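Long-range contacts in nonribosomal peptide synthase (Streptomyces sp. MJ635-86F5, PDB 5JJP), which probably activates an aliphatic beta-amino acid by adenylating it with ATP, as adenylation enzymes of the ANL superfamily do: residues D180-I185 with M199-N204; K195-S200 with S392-D397; I301-E306 with R323-L328; D365-E370 with E382-S387; G378-I383 with L424-A429. All coordinates share one frame; numbering follows the deposited sequence.

Contact 1: residues D180-I185 with M199-N204; sequences DPAYLI and MSHRAN
Ala182 and Tyr183 meet Met199 in a buried antiparallel contact between the strands of a hairpin, where strand 196-200 runs into helix 201-212. Met199 N donates to Tyr183 O at 3.0 Å. Met199 O takes Ala182 N at 2.7 Å and, weakly, Tyr183 N at 3.4 Å, so two residues face one: a classic beta bulge. The connection, largely disordered here, has the glycine- and threonine-rich sequence that in related adenylating enzymes forms the phosphate loop. Tyr183 CG sits between the backbone N and the carbonyl carbon (chi1 64°), which lays the ring alongside Met199, whose CB lies over one face, 3.7 Å from the Tyr183 ring centroid. Alanine suits position 182 because its methyl must fit under an imidazole: Ala182 CB is 3.6 Å from the centroid of the His201 ring, nearly on its normal. That ring is held by Leu31 N at ND1, while NE2 shares a water with Pro181 O. Ser200 OG caps the helix, accepting from Ala203 N at 2.9 Å.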
# COMPACT_ATOMS: atom_id res chain seq x y z
N ASP A 180 8.50 13.49 8.04
CA ASP A 180 8.82 12.33 8.88
C ASP A 180 8.43 10.96 8.23
O ASP A 180 7.47 10.85 7.48
CB ASP A 180 8.13 12.45 10.24
CG ASP A 180 8.78 13.48 11.15
OD1 ASP A 180 10.02 13.43 11.31
OD2 ASP A 180 8.04 14.30 11.76
N PRO A 181 9.16 9.90 8.58
CA PRO A 181 8.78 8.57 8.16
C PRO A 181 7.42 8.12 8.69
O PRO A 181 7.11 8.32 9.87
CB PRO A 181 9.83 7.67 8.79
CG PRO A 181 10.61 8.50 9.72
CD PRO A 181 10.40 9.92 9.36
N ALA A 182 6.62 7.55 7.79
CA ALA A 182 5.29 7.09 8.13
C ALA A 182 5.28 5.57 8.33
O ALA A 182 4.57 5.07 9.14
CB ALA A 182 4.31 7.50 7.03
N TYR A 183 6.03 4.86 7.52
CA TYR A 183 6.19 3.43 7.65
C TYR A 183 7.46 2.95 6.99
O TYR A 183 8.09 3.65 6.23
CB TYR A 183 4.97 2.70 7.08
CG TYR A 183 4.75 2.87 5.61
CD1 TYR A 183 5.37 2.01 4.71
CD2 TYR A 183 3.90 3.85 5.10
CE1 TYR A 183 5.19 2.17 3.33
CE2 TYR A 183 3.69 3.99 3.73
CZ TYR A 183 4.33 3.14 2.85
OH TYR A 183 4.18 3.25 1.46
N LEU A 184 7.82 1.73 7.30
CA LEU A 184 8.97 1.04 6.73
C LEU A 184 8.55 -0.34 6.27
O LEU A 184 7.90 -1.10 7.02
CB LEU A 184 10.02 0.76 7.79
CG LEU A 184 11.18 1.71 8.02
CD1 LEU A 184 10.61 2.98 8.64
CD2 LEU A 184 12.19 1.07 8.97
N ILE A 185 8.99 -0.69 5.08
CA ILE A 185 8.75 -2.01 4.55
C ILE A 185 10.11 -2.60 4.24
O ILE A 185 10.86 -2.07 3.44
CB ILE A 185 7.90 -1.96 3.24
CG1 ILE A 185 6.60 -1.18 3.44
CG2 ILE A 185 7.58 -3.35 2.76
CD1 ILE A 185 5.60 -1.86 4.32
N MET A 199 9.22 5.22 3.97
CA MET A 199 8.28 6.09 3.23
C MET A 199 7.78 7.23 4.11
O MET A 199 7.25 6.99 5.18
CB MET A 199 7.09 5.28 2.75
CG MET A 199 6.22 6.00 1.75
SD MET A 199 7.08 6.43 0.21
CE MET A 199 7.31 4.76 -0.43
N SER A 200 7.93 8.46 3.66
CA SER A 200 7.42 9.62 4.40
C SER A 200 5.88 9.74 4.22
O SER A 200 5.29 9.18 3.31
CB SER A 200 8.10 10.91 3.90
OG SER A 200 7.60 11.35 2.64
N HIS A 201 5.27 10.56 5.07
CA HIS A 201 3.90 10.92 4.91
C HIS A 201 3.70 11.60 3.58
O HIS A 201 2.75 11.35 2.83
CB HIS A 201 3.45 11.83 6.04
CG HIS A 201 3.39 11.16 7.36
ND1 HIS A 201 2.21 10.64 7.88
CD2 HIS A 201 4.34 10.91 8.29
CE1 HIS A 201 2.46 10.08 9.05
NE2 HIS A 201 3.74 10.26 9.34
N ARG A 202 4.50 12.61 3.38
CA ARG A 202 4.40 13.46 2.21
C ARG A 202 4.39 12.59 0.96
O ARG A 202 3.61 12.81 0.03
CB ARG A 202 5.59 14.40 2.28
CG ARG A 202 5.98 15.14 1.04
CD ARG A 202 7.13 16.11 1.27
NE ARG A 202 8.45 15.49 1.30
CZ ARG A 202 9.60 16.19 1.25
NH1 ARG A 202 9.61 17.50 1.17
NH2 ARG A 202 10.77 15.57 1.31
N ALA A 203 5.27 11.59 0.92
CA ALA A 203 5.46 10.81 -0.30
C ALA A 203 4.27 9.95 -0.55
O ALA A 203 3.83 9.80 -1.70
CB ALA A 203 6.71 9.96 -0.24
N ASN A 204 3.78 9.30 0.49
CA ASN A 204 2.65 8.42 0.30
C ASN A 204 1.37 9.19 0.03
O ASN A 204 0.55 8.80 -0.81
CB ASN A 204 2.50 7.39 1.43
CG ASN A 204 1.65 6.20 1.00
OD1 ASN A 204 1.87 5.61 -0.09
ND2 ASN A 204 0.65 5.91 1.77
O HOH W 1 4.76 8.72 11.16

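Contact 2: residues K195-S200 with S392-D397; sequences KGVVMS and SGYWAD
Tyr394 turns its CG away from the carbonyl carbon (chi1 -65°), and Lys195 does likewise (chi1 -73°), so that the extended lysine chain passes obliquely over one face of the phenol ring. Strand 393-394, short and weakly bonded, is the edge of the antiparallel sheet, beside strand 196-200; its Gly-Tyr-Trp sequence matches the end of a core motif of adenylation domains. Lys195 CD lies 3.9 Å from the centroid of the Tyr394 ring, and Lys195 NZ makes a cation-pi contact with that centroid at 4.7 Å. Val197 CG2 reaches Tyr394 CE1 obliquely, and the ring's hydroxyl is bonded to Glu333. A leucine in place of Tyr394 would probably leave the lysine ammonium without its aromatic partner and Glu333 without its hydroxyl mate. Beyond the ring, Trp395 N donates to Gly196 O at 2.8 Å. Glycine suits position 196, since a side chain would press on Trp395 CB, and position 393, where a CB would jam against the preceding carbonyl. Val198 CG2 comes up in plane to the edge of the indole, 3.9 Å from Trp395 CE3. Tyr394 to Asp397 then form a type II turn. At the far end Ser392 N donates to Val198 O at 2.8 Å. A water there accepts from Ser200 N at 3.0 Å and lies 2.8 Å from Ser392 OG.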
# COMPACT_ATOMS: atom_id res chain seq x y z
N LYS A 195 16.38 -4.91 2.86
CA LYS A 195 16.52 -3.46 3.03
C LYS A 195 15.21 -2.82 3.49
O LYS A 195 14.11 -3.25 3.14
CB LYS A 195 16.92 -2.83 1.73
CG LYS A 195 18.35 -3.08 1.33
CD LYS A 195 18.67 -2.25 0.11
CE LYS A 195 19.79 -2.85 -0.74
NZ LYS A 195 19.57 -2.44 -2.16
N GLY A 196 15.33 -1.77 4.30
CA GLY A 196 14.20 -1.15 4.92
C GLY A 196 13.82 0.09 4.11
O GLY A 196 14.49 1.11 4.19
N VAL A 197 12.74 0.00 3.35
CA VAL A 197 12.27 1.12 2.59
C VAL A 197 11.52 2.09 3.51
O VAL A 197 10.52 1.71 4.11
CB VAL A 197 11.37 0.64 1.42
CG1 VAL A 197 10.68 1.82 0.72
CG2 VAL A 197 12.21 -0.13 0.45
N VAL A 198 11.98 3.32 3.57
CA VAL A 198 11.43 4.30 4.48
C VAL A 198 10.52 5.22 3.66
O VAL A 198 11.00 5.90 2.78
CB VAL A 198 12.53 5.16 5.15
CG1 VAL A 198 11.94 6.19 6.09
CG2 VAL A 198 13.53 4.27 5.88
N MET A 199 9.22 5.22 3.97
CA MET A 199 8.28 6.09 3.23
C MET A 199 7.78 7.23 4.11
O MET A 199 7.25 6.99 5.18
CB MET A 199 7.09 5.28 2.75
CG MET A 199 6.22 6.00 1.75
SD MET A 199 7.08 6.43 0.21
CE MET A 199 7.31 4.76 -0.43
N SER A 200 7.93 8.46 3.66
CA SER A 200 7.42 9.62 4.40
C SER A 200 5.88 9.74 4.22
O SER A 200 5.29 9.18 3.31
CB SER A 200 8.10 10.91 3.90
OG SER A 200 7.60 11.35 2.64
N SER A 392 12.24 7.77 1.15
CA SER A 392 13.25 8.73 1.63
C SER A 392 14.65 8.14 1.64
O SER A 392 15.62 8.88 1.70
CB SER A 392 12.93 9.19 3.04
OG SER A 392 11.66 9.82 3.01
N GLY A 393 14.72 6.80 1.67
CA GLY A 393 15.98 6.12 1.66
C GLY A 393 15.82 4.74 2.20
O GLY A 393 14.74 4.36 2.66
N TYR A 394 16.91 4.00 2.21
CA TYR A 394 16.94 2.69 2.83
C TYR A 394 17.47 2.85 4.24
O TYR A 394 18.47 3.54 4.47
CB TYR A 394 17.84 1.77 2.05
CG TYR A 394 17.37 1.46 0.65
CD1 TYR A 394 16.22 0.68 0.45
CD2 TYR A 394 18.06 1.92 -0.47
CE1 TYR A 394 15.77 0.36 -0.82
CE2 TYR A 394 17.60 1.64 -1.75
CZ TYR A 394 16.45 0.86 -1.92
OH TYR A 394 15.96 0.54 -3.18
N TRP A 395 16.79 2.27 5.20
CA TRP A 395 17.03 2.56 6.63
C TRP A 395 18.47 2.23 7.03
O TRP A 395 18.96 1.16 6.74
CB TRP A 395 16.07 1.76 7.48
CG TRP A 395 16.28 1.94 8.90
CD1 TRP A 395 17.08 1.16 9.71
CD2 TRP A 395 15.78 2.97 9.71
NE1 TRP A 395 17.07 1.65 10.99
CE2 TRP A 395 16.28 2.76 11.01
CE3 TRP A 395 14.95 4.05 9.49
CZ2 TRP A 395 15.96 3.57 12.06
CZ3 TRP A 395 14.63 4.87 10.53
CH2 TRP A 395 15.12 4.62 11.81
N ALA A 396 19.16 3.20 7.58
CA ALA A 396 20.55 3.06 8.07
C ALA A 396 21.55 2.68 6.99
O ALA A 396 22.59 2.14 7.32
CB ALA A 396 20.60 2.04 9.21
N ASP A 397 21.26 3.02 5.73
CA ASP A 397 22.07 2.59 4.61
C ASP A 397 22.22 3.72 3.59
O ASP A 397 21.66 3.66 2.48
CB ASP A 397 21.45 1.36 3.98
CG ASP A 397 22.44 0.58 3.10
OD1 ASP A 397 23.41 1.17 2.59
OD2 ASP A 397 22.22 -0.63 2.89
O HOH W 2 18.09 -0.76 5.12
O HOH W 3 9.46 9.39 1.27

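Contact 3: residues I301-E306 with R323-L328; sequences ILFSGE and RRIFNL
Leu302 and Phe326 form the apolar centre on one face of two parallel strands, their side chains crossing at about a right angle. The strands belong to a beta-alpha-beta unit, with helix 310-319 as the connection, in a mainly parallel sheet. Leu302 CG is anti to the backbone N (chi1 177°), which brings CD1 to 3.6 Å from Phe326 CB and to 4.0 Å from Leu328 CB. Further along this face Ser304 CB rests 3.7 Å from Leu328 CB; a small residue suits this place, with Phe233 of helix 232-243 packing on both. The other face carries Ile301, Phe303 and Ile325, with the polar Asn327 further along; the three large apolar residues are fit to be covered by a helix, and Leu313 and Leu316 of helix 310-319 lie against them. Between the faces the backbones exchange four bonds in register. Ile301 N donates to Arg324 O at 2.8 Å, Phe326 N to Ile301 O at 2.8 Å, Phe303 N to Phe326 O at 3.0 Å, and Leu328 N to Phe303 O at 3.0 Å. The segment axes differ by only 20° in direction. Strand 324-329 leads on into the Tyr-Gly-Ala-Thr-Glu sequence, a core motif of adenylation domains. At the polar rim Arg324, whose O receives Ile301 N, forms a salt bridge from its NH2 to Asp341 OD1.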
# COMPACT_ATOMS: atom_id res chain seq x y z
N ILE A 301 -11.15 -4.75 -11.63
CA ILE A 301 -10.06 -5.50 -11.04
C ILE A 301 -8.76 -4.74 -11.23
O ILE A 301 -8.48 -4.24 -12.32
CB ILE A 301 -9.90 -6.87 -11.71
CG1 ILE A 301 -11.22 -7.66 -11.66
CG2 ILE A 301 -8.80 -7.66 -11.03
CD1 ILE A 301 -11.17 -8.99 -12.44
N LEU A 302 -7.97 -4.69 -10.18
CA LEU A 302 -6.66 -4.05 -10.19
C LEU A 302 -5.61 -5.10 -9.85
O LEU A 302 -5.75 -5.80 -8.81
CB LEU A 302 -6.67 -2.97 -9.14
CG LEU A 302 -5.39 -2.19 -8.88
CD1 LEU A 302 -5.02 -1.40 -10.11
CD2 LEU A 302 -5.52 -1.23 -7.70
N PHE A 303 -4.67 -5.32 -10.76
CA PHE A 303 -3.54 -6.28 -10.51
C PHE A 303 -2.24 -5.59 -10.30
O PHE A 303 -1.99 -4.60 -10.93
CB PHE A 303 -3.07 -7.08 -11.72
CG PHE A 303 -4.11 -7.60 -12.55
CD1 PHE A 303 -5.02 -8.53 -12.05
CD2 PHE A 303 -4.15 -7.24 -13.88
CE1 PHE A 303 -6.01 -9.05 -12.86
CE2 PHE A 303 -5.12 -7.76 -14.70
CZ PHE A 303 -6.06 -8.67 -14.19
N SER A 304 -1.35 -6.28 -9.60
CA SER A 304 0.05 -5.89 -9.61
C SER A 304 0.94 -6.93 -9.05
O SER A 304 0.50 -7.85 -8.38
CB SER A 304 0.22 -4.70 -8.70
OG SER A 304 -0.01 -5.12 -7.37
N GLY A 305 2.23 -6.69 -9.25
CA GLY A 305 3.28 -7.34 -8.45
C GLY A 305 3.77 -8.63 -9.06
O GLY A 305 4.48 -9.42 -8.41
N GLU A 306 3.40 -8.84 -10.33
CA GLU A 306 3.64 -10.13 -10.95
C GLU A 306 3.23 -10.04 -12.41
O GLU A 306 2.30 -9.31 -12.75
CB GLU A 306 2.92 -11.19 -10.11
CG GLU A 306 2.47 -12.48 -10.75
CD GLU A 306 1.54 -13.26 -9.83
OE1 GLU A 306 1.81 -13.38 -8.61
OE2 GLU A 306 0.51 -13.76 -10.33
N ARG A 323 -16.01 -5.54 -17.58
CA ARG A 323 -15.29 -5.17 -16.36
C ARG A 323 -14.09 -4.32 -16.75
O ARG A 323 -13.50 -4.50 -17.81
CB ARG A 323 -14.80 -6.41 -15.59
CG ARG A 323 -15.80 -6.98 -14.60
CD ARG A 323 -17.10 -7.33 -15.24
NE ARG A 323 -18.01 -8.04 -14.33
CZ ARG A 323 -18.88 -8.98 -14.73
NH1 ARG A 323 -18.97 -9.34 -16.05
NH2 ARG A 323 -19.66 -9.59 -13.85
N ARG A 324 -13.75 -3.38 -15.89
CA ARG A 324 -12.58 -2.56 -16.09
C ARG A 324 -11.41 -3.20 -15.36
O ARG A 324 -11.47 -3.48 -14.15
CB ARG A 324 -12.81 -1.17 -15.55
CG ARG A 324 -13.90 -0.38 -16.28
CD ARG A 324 -13.44 0.09 -17.67
NE ARG A 324 -12.25 0.89 -17.66
CZ ARG A 324 -12.20 2.22 -17.59
NH1 ARG A 324 -13.31 2.95 -17.54
NH2 ARG A 324 -11.01 2.87 -17.54
N ILE A 325 -10.36 -3.50 -16.11
CA ILE A 325 -9.20 -4.12 -15.52
C ILE A 325 -8.07 -3.16 -15.65
O ILE A 325 -7.84 -2.58 -16.70
CB ILE A 325 -8.85 -5.49 -16.16
CG1 ILE A 325 -10.05 -6.40 -16.05
CG2 ILE A 325 -7.67 -6.16 -15.44
CD1 ILE A 325 -9.84 -7.79 -16.67
N PHE A 326 -7.32 -3.03 -14.56
CA PHE A 326 -6.19 -2.14 -14.49
C PHE A 326 -4.89 -2.87 -14.15
O PHE A 326 -4.83 -3.63 -13.22
CB PHE A 326 -6.43 -1.15 -13.37
CG PHE A 326 -7.71 -0.42 -13.47
CD1 PHE A 326 -7.93 0.47 -14.48
CD2 PHE A 326 -8.69 -0.57 -12.47
CE1 PHE A 326 -9.13 1.16 -14.55
CE2 PHE A 326 -9.88 0.16 -12.53
CZ PHE A 326 -10.10 0.98 -13.61
N ASN A 327 -3.84 -2.48 -14.83
CA ASN A 327 -2.50 -3.02 -14.63
C ASN A 327 -1.64 -1.98 -13.89
O ASN A 327 -1.48 -0.81 -14.32
CB ASN A 327 -1.91 -3.34 -16.01
CG ASN A 327 -0.45 -3.74 -15.95
OD1 ASN A 327 -0.05 -4.48 -15.06
ND2 ASN A 327 0.35 -3.25 -16.90
N LEU A 328 -1.13 -2.40 -12.74
CA LEU A 328 -0.41 -1.50 -11.86
C LEU A 328 1.07 -1.86 -11.87
O LEU A 328 1.43 -2.96 -11.47
CB LEU A 328 -1.00 -1.65 -10.47
CG LEU A 328 -0.68 -0.56 -9.47
CD1 LEU A 328 -1.44 0.70 -9.84
CD2 LEU A 328 -1.04 -1.02 -8.06

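Contact 4: residues D365-E370 with E382-S387; sequences DVYDAE and EIYLRS
Tyr367 and Tyr384 stack face to face across two antiparallel strands, in a curled sheet consistent with the distorted beta barrel of ANL enzymes. Their centroids are 4.3 Å apart and the planes 21° from parallel. Both set CG anti to the carbonyl carbon, beside the backbone N (chi1 -81° and -72°), which turns the rings over each other on one face of the sheet. The two side chains cross at about a right angle, and Tyr367 CB makes a CH-pi contact over the Tyr384 ring, 3.9 Å from its centroid. Were Tyr384 replaced by an alanine, the Tyr367 ring would probably lose its stacking partner and be freer to turn. On the opposite face Val366 CG2 lies 4.0 Å from Ile383 CG1. Backbone hydrogen bonds flank this central pair: Tyr384 N donates to Asp365 O at 3.0 Å, Tyr367 N to Glu382 O at 2.8 Å, and Glu382 N to Tyr367 O at 2.8 Å, this last on a carbonyl lone pair. The carboxylate of the buried Glu382 is satisfied by a salt bridge to Arg420 and by Gly422 N. A water donates to it, lying 3.0 Å from Glu382 OE1 and 3.2 Å from Asp368 O.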
# COMPACT_ATOMS: atom_id res chain seq x y z
N ASP A 365 11.11 7.55 -17.56
CA ASP A 365 11.74 7.40 -18.87
C ASP A 365 12.90 6.42 -18.74
O ASP A 365 13.24 5.99 -17.64
CB ASP A 365 12.23 8.75 -19.40
CG ASP A 365 12.45 8.76 -20.94
OD1 ASP A 365 12.09 7.77 -21.66
OD2 ASP A 365 13.02 9.78 -21.42
N VAL A 366 13.49 6.07 -19.88
CA VAL A 366 14.41 4.94 -19.96
C VAL A 366 15.80 5.52 -20.23
O VAL A 366 15.92 6.48 -20.98
CB VAL A 366 13.82 3.97 -20.99
CG1 VAL A 366 14.83 3.44 -21.95
CG2 VAL A 366 13.09 2.85 -20.28
N TYR A 367 16.83 4.99 -19.55
CA TYR A 367 18.18 5.58 -19.57
C TYR A 367 19.23 4.57 -19.91
O TYR A 367 19.14 3.44 -19.49
CB TYR A 367 18.54 6.19 -18.21
CG TYR A 367 17.94 7.58 -18.03
CD1 TYR A 367 16.59 7.75 -17.76
CD2 TYR A 367 18.72 8.72 -18.19
CE1 TYR A 367 16.02 9.00 -17.65
CE2 TYR A 367 18.16 9.96 -18.07
CZ TYR A 367 16.80 10.11 -17.82
OH TYR A 367 16.26 11.36 -17.66
N ASP A 368 20.23 4.98 -20.70
CA ASP A 368 21.33 4.06 -21.03
C ASP A 368 22.28 3.89 -19.83
O ASP A 368 22.15 4.56 -18.81
CB ASP A 368 22.08 4.49 -22.31
CG ASP A 368 22.98 5.72 -22.12
OD1 ASP A 368 23.40 6.05 -20.99
OD2 ASP A 368 23.24 6.40 -23.13
N ALA A 369 23.25 3.00 -20.00
CA ALA A 369 24.18 2.65 -18.93
C ALA A 369 25.10 3.78 -18.53
O ALA A 369 25.75 3.70 -17.51
CB ALA A 369 24.99 1.43 -19.35
N GLU A 370 25.13 4.85 -19.31
CA GLU A 370 25.98 6.02 -19.05
C GLU A 370 25.17 7.18 -18.43
O GLU A 370 25.67 8.29 -18.25
CB GLU A 370 26.62 6.46 -20.37
CG GLU A 370 28.11 6.68 -20.27
CD GLU A 370 28.82 6.66 -21.62
OE1 GLU A 370 28.22 6.18 -22.62
OE2 GLU A 370 29.98 7.13 -21.69
N GLU A 382 17.29 1.48 -18.59
CA GLU A 382 16.80 1.38 -17.21
C GLU A 382 15.79 2.47 -16.92
O GLU A 382 16.00 3.63 -17.30
CB GLU A 382 17.94 1.53 -16.22
CG GLU A 382 17.47 1.38 -14.79
CD GLU A 382 18.61 1.44 -13.78
OE1 GLU A 382 19.73 1.86 -14.17
OE2 GLU A 382 18.35 1.14 -12.60
N ILE A 383 14.67 2.10 -16.28
CA ILE A 383 13.64 3.11 -15.92
C ILE A 383 14.12 3.93 -14.74
O ILE A 383 14.51 3.35 -13.74
CB ILE A 383 12.26 2.51 -15.55
CG1 ILE A 383 11.68 1.71 -16.71
CG2 ILE A 383 11.28 3.60 -15.18
CD1 ILE A 383 10.56 0.77 -16.29
N TYR A 384 14.18 5.25 -14.93
CA TYR A 384 14.35 6.25 -13.87
C TYR A 384 12.99 6.92 -13.60
O TYR A 384 12.34 7.40 -14.52
CB TYR A 384 15.33 7.34 -14.24
CG TYR A 384 16.80 6.95 -14.27
CD1 TYR A 384 17.21 5.67 -14.68
CD2 TYR A 384 17.78 7.89 -14.00
CE1 TYR A 384 18.57 5.34 -14.75
CE2 TYR A 384 19.14 7.58 -14.06
CZ TYR A 384 19.53 6.32 -14.45
OH TYR A 384 20.85 5.99 -14.51
N LEU A 385 12.57 6.92 -12.31
CA LEU A 385 11.27 7.47 -11.90
C LEU A 385 11.45 8.82 -11.18
O LEU A 385 12.16 8.93 -10.20
CB LEU A 385 10.55 6.48 -11.03
CG LEU A 385 9.22 6.88 -10.43
CD1 LEU A 385 8.09 7.01 -11.44
CD2 LEU A 385 8.87 5.81 -9.42
N ARG A 386 10.82 9.83 -11.75
CA ARG A 386 10.77 11.14 -11.20
C ARG A 386 9.36 11.26 -10.57
O ARG A 386 8.36 11.23 -11.27
CB ARG A 386 10.94 12.16 -12.33
CG ARG A 386 10.93 13.61 -11.90
CD ARG A 386 10.96 14.53 -13.10
NE ARG A 386 12.07 14.21 -14.01
CZ ARG A 386 13.29 14.75 -13.89
NH1 ARG A 386 13.59 15.60 -12.92
NH2 ARG A 386 14.20 14.43 -14.77
N SER A 387 9.29 11.45 -9.25
CA SER A 387 8.02 11.46 -8.59
C SER A 387 8.08 12.01 -7.17
O SER A 387 8.99 11.65 -6.42
CB SER A 387 7.51 10.01 -8.51
OG SER A 387 6.36 9.89 -7.67
O HOH W 4 21.72 2.58 -16.29

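Contact 5: residues G378-I383 with L424-A429; sequences GVVGEI and LAYRDA
The Tyr426 ring has Val380 CG2 at its edge, near the ring plane, and Gly378 CA approaching it obliquely; the ring of Tyr434, from strand 433-438, meets it almost parallel. This is the antiparallel junction of strands 381-386 and 417-427, the latter carrying the Arg-Thr-Gly-Asp signature of adenylation domains. Tyr426 CG stands between the backbone N and the carbonyl carbon (chi1 63°), which brings ring atom CD2 near Gly378 CA. Tyr426 CB itself lies 3.7 Å from Gly378 C and 3.5 Å from Val379 O. Gly378 N donates to Arg427 O at 2.9 Å; with phi at 85°, any side chain there would strike the preceding carbonyl, so glycine is apt. Gly381 and Ala425 are a hydrogen-bonded pair: Gly381 N gives to Ala425 O at 2.8 Å, and Ala425 N to Gly381 O at 2.8 Å. The methyl of Ala425 is small enough to pack against Ile383, its CB 3.8 Å from Ile383 CD1, with Val366 also against it. The axes of the short segments cross at 102°, a strong twist, as in a curled sheet. In the model Arg427 NH2 bonds to Val374 O, though the side chain is poorly ordered. Val380 and Leu424 cross at about a right angle, Val380 CG1 lying 4.0 Å from Leu424 CB, and Leu424 CD2 sits 3.7 Å from Gly381 O.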
# COMPACT_ATOMS: atom_id res chain seq x y z
N GLY A 378 12.12 1.49 -29.01
CA GLY A 378 12.54 0.12 -29.19
C GLY A 378 13.84 -0.26 -28.49
O GLY A 378 14.13 -1.45 -28.30
N VAL A 379 14.60 0.72 -28.02
CA VAL A 379 15.88 0.43 -27.41
C VAL A 379 15.72 0.35 -25.89
O VAL A 379 15.17 1.26 -25.25
CB VAL A 379 16.94 1.49 -27.78
CG1 VAL A 379 18.24 1.25 -27.00
CG2 VAL A 379 17.20 1.48 -29.28
N VAL A 380 16.20 -0.76 -25.33
CA VAL A 380 16.07 -1.04 -23.94
C VAL A 380 17.04 -0.23 -23.10
O VAL A 380 18.20 -0.11 -23.44
CB VAL A 380 16.34 -2.54 -23.68
CG1 VAL A 380 16.55 -2.83 -22.19
CG2 VAL A 380 15.19 -3.37 -24.21
N GLY A 381 16.55 0.30 -21.98
CA GLY A 381 17.37 1.01 -20.97
C GLY A 381 16.74 0.81 -19.60
O GLY A 381 15.77 0.06 -19.47
N GLU A 382 17.29 1.48 -18.59
CA GLU A 382 16.80 1.38 -17.21
C GLU A 382 15.79 2.47 -16.92
O GLU A 382 16.00 3.63 -17.30
CB GLU A 382 17.94 1.53 -16.22
CG GLU A 382 17.47 1.38 -14.79
CD GLU A 382 18.61 1.44 -13.78
OE1 GLU A 382 19.73 1.86 -14.17
OE2 GLU A 382 18.35 1.14 -12.60
N ILE A 383 14.67 2.10 -16.28
CA ILE A 383 13.64 3.11 -15.92
C ILE A 383 14.12 3.93 -14.74
O ILE A 383 14.51 3.35 -13.74
CB ILE A 383 12.26 2.51 -15.55
CG1 ILE A 383 11.68 1.71 -16.71
CG2 ILE A 383 11.28 3.60 -15.18
CD1 ILE A 383 10.56 0.77 -16.29
N LEU A 424 14.41 -2.78 -16.47
CA LEU A 424 14.70 -2.53 -17.87
C LEU A 424 13.40 -2.37 -18.66
O LEU A 424 12.37 -2.96 -18.32
CB LEU A 424 15.45 -3.69 -18.44
CG LEU A 424 16.83 -3.95 -17.81
CD1 LEU A 424 17.45 -5.18 -18.43
CD2 LEU A 424 17.73 -2.76 -18.04
N ALA A 425 13.44 -1.54 -19.68
CA ALA A 425 12.29 -1.32 -20.52
C ALA A 425 12.67 -0.58 -21.79
O ALA A 425 13.73 0.01 -21.88
CB ALA A 425 11.20 -0.53 -19.75
N TYR A 426 11.79 -0.61 -22.77
CA TYR A 426 11.92 0.22 -23.95
C TYR A 426 10.64 1.01 -24.09
O TYR A 426 9.61 0.71 -23.45
CB TYR A 426 12.17 -0.61 -25.25
CG TYR A 426 11.03 -1.55 -25.61
CD1 TYR A 426 11.06 -2.89 -25.20
CD2 TYR A 426 9.92 -1.09 -26.30
CE1 TYR A 426 10.00 -3.77 -25.49
CE2 TYR A 426 8.85 -1.97 -26.60
CZ TYR A 426 8.91 -3.30 -26.18
OH TYR A 426 7.88 -4.17 -26.45
N ARG A 427 10.73 2.01 -24.97
CA ARG A 427 9.69 2.99 -25.21
C ARG A 427 9.11 2.73 -26.61
O ARG A 427 9.84 2.33 -27.50
CB ARG A 427 10.35 4.36 -25.12
CG ARG A 427 9.41 5.54 -24.95
CD ARG A 427 10.05 6.85 -25.42
NE ARG A 427 11.36 7.06 -24.81
CZ ARG A 427 12.51 7.17 -25.46
NH1 ARG A 427 12.58 7.12 -26.79
NH2 ARG A 427 13.63 7.35 -24.76
N ASP A 428 7.81 2.93 -26.81
CA ASP A 428 7.24 2.95 -28.17
C ASP A 428 7.31 4.36 -28.74
O ASP A 428 7.83 5.27 -28.08
CB ASP A 428 5.81 2.36 -28.22
CG ASP A 428 4.75 3.20 -27.49
OD1 ASP A 428 4.95 4.39 -27.14
OD2 ASP A 428 3.64 2.66 -27.28
N ALA A 429 6.79 4.57 -29.94
CA ALA A 429 6.84 5.89 -30.59
C ALA A 429 6.07 6.94 -29.81
O ALA A 429 6.41 8.14 -29.84
CB ALA A 429 6.31 5.82 -32.02
O HOH W 5 13.32 2.53 -26.11

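How the contacts relate
Contacts 1 and 2 share strand 196-200, the middle of a three-stranded antiparallel sheet, and their centres lie about 9 Å apart; contacts 4 and 5 share strand 381-386 in the curled sheet, their centres also about 9 Å apart. Contact 3, in the mainly parallel sheet, stands alone, its centre about 22 to 27 Å from theirs and across the chain's centre from contacts 1 and 2. Along the chain contact 1 comes first, then contact 3, then contact 4, the last two enclosed between the segments of contact 2, while contacts 2 and 5 interleave. Strand 381-386 is followed by strand 393-394, so the chain runs from the barrel-like sheet back to the hairpin, tying separate sheets together.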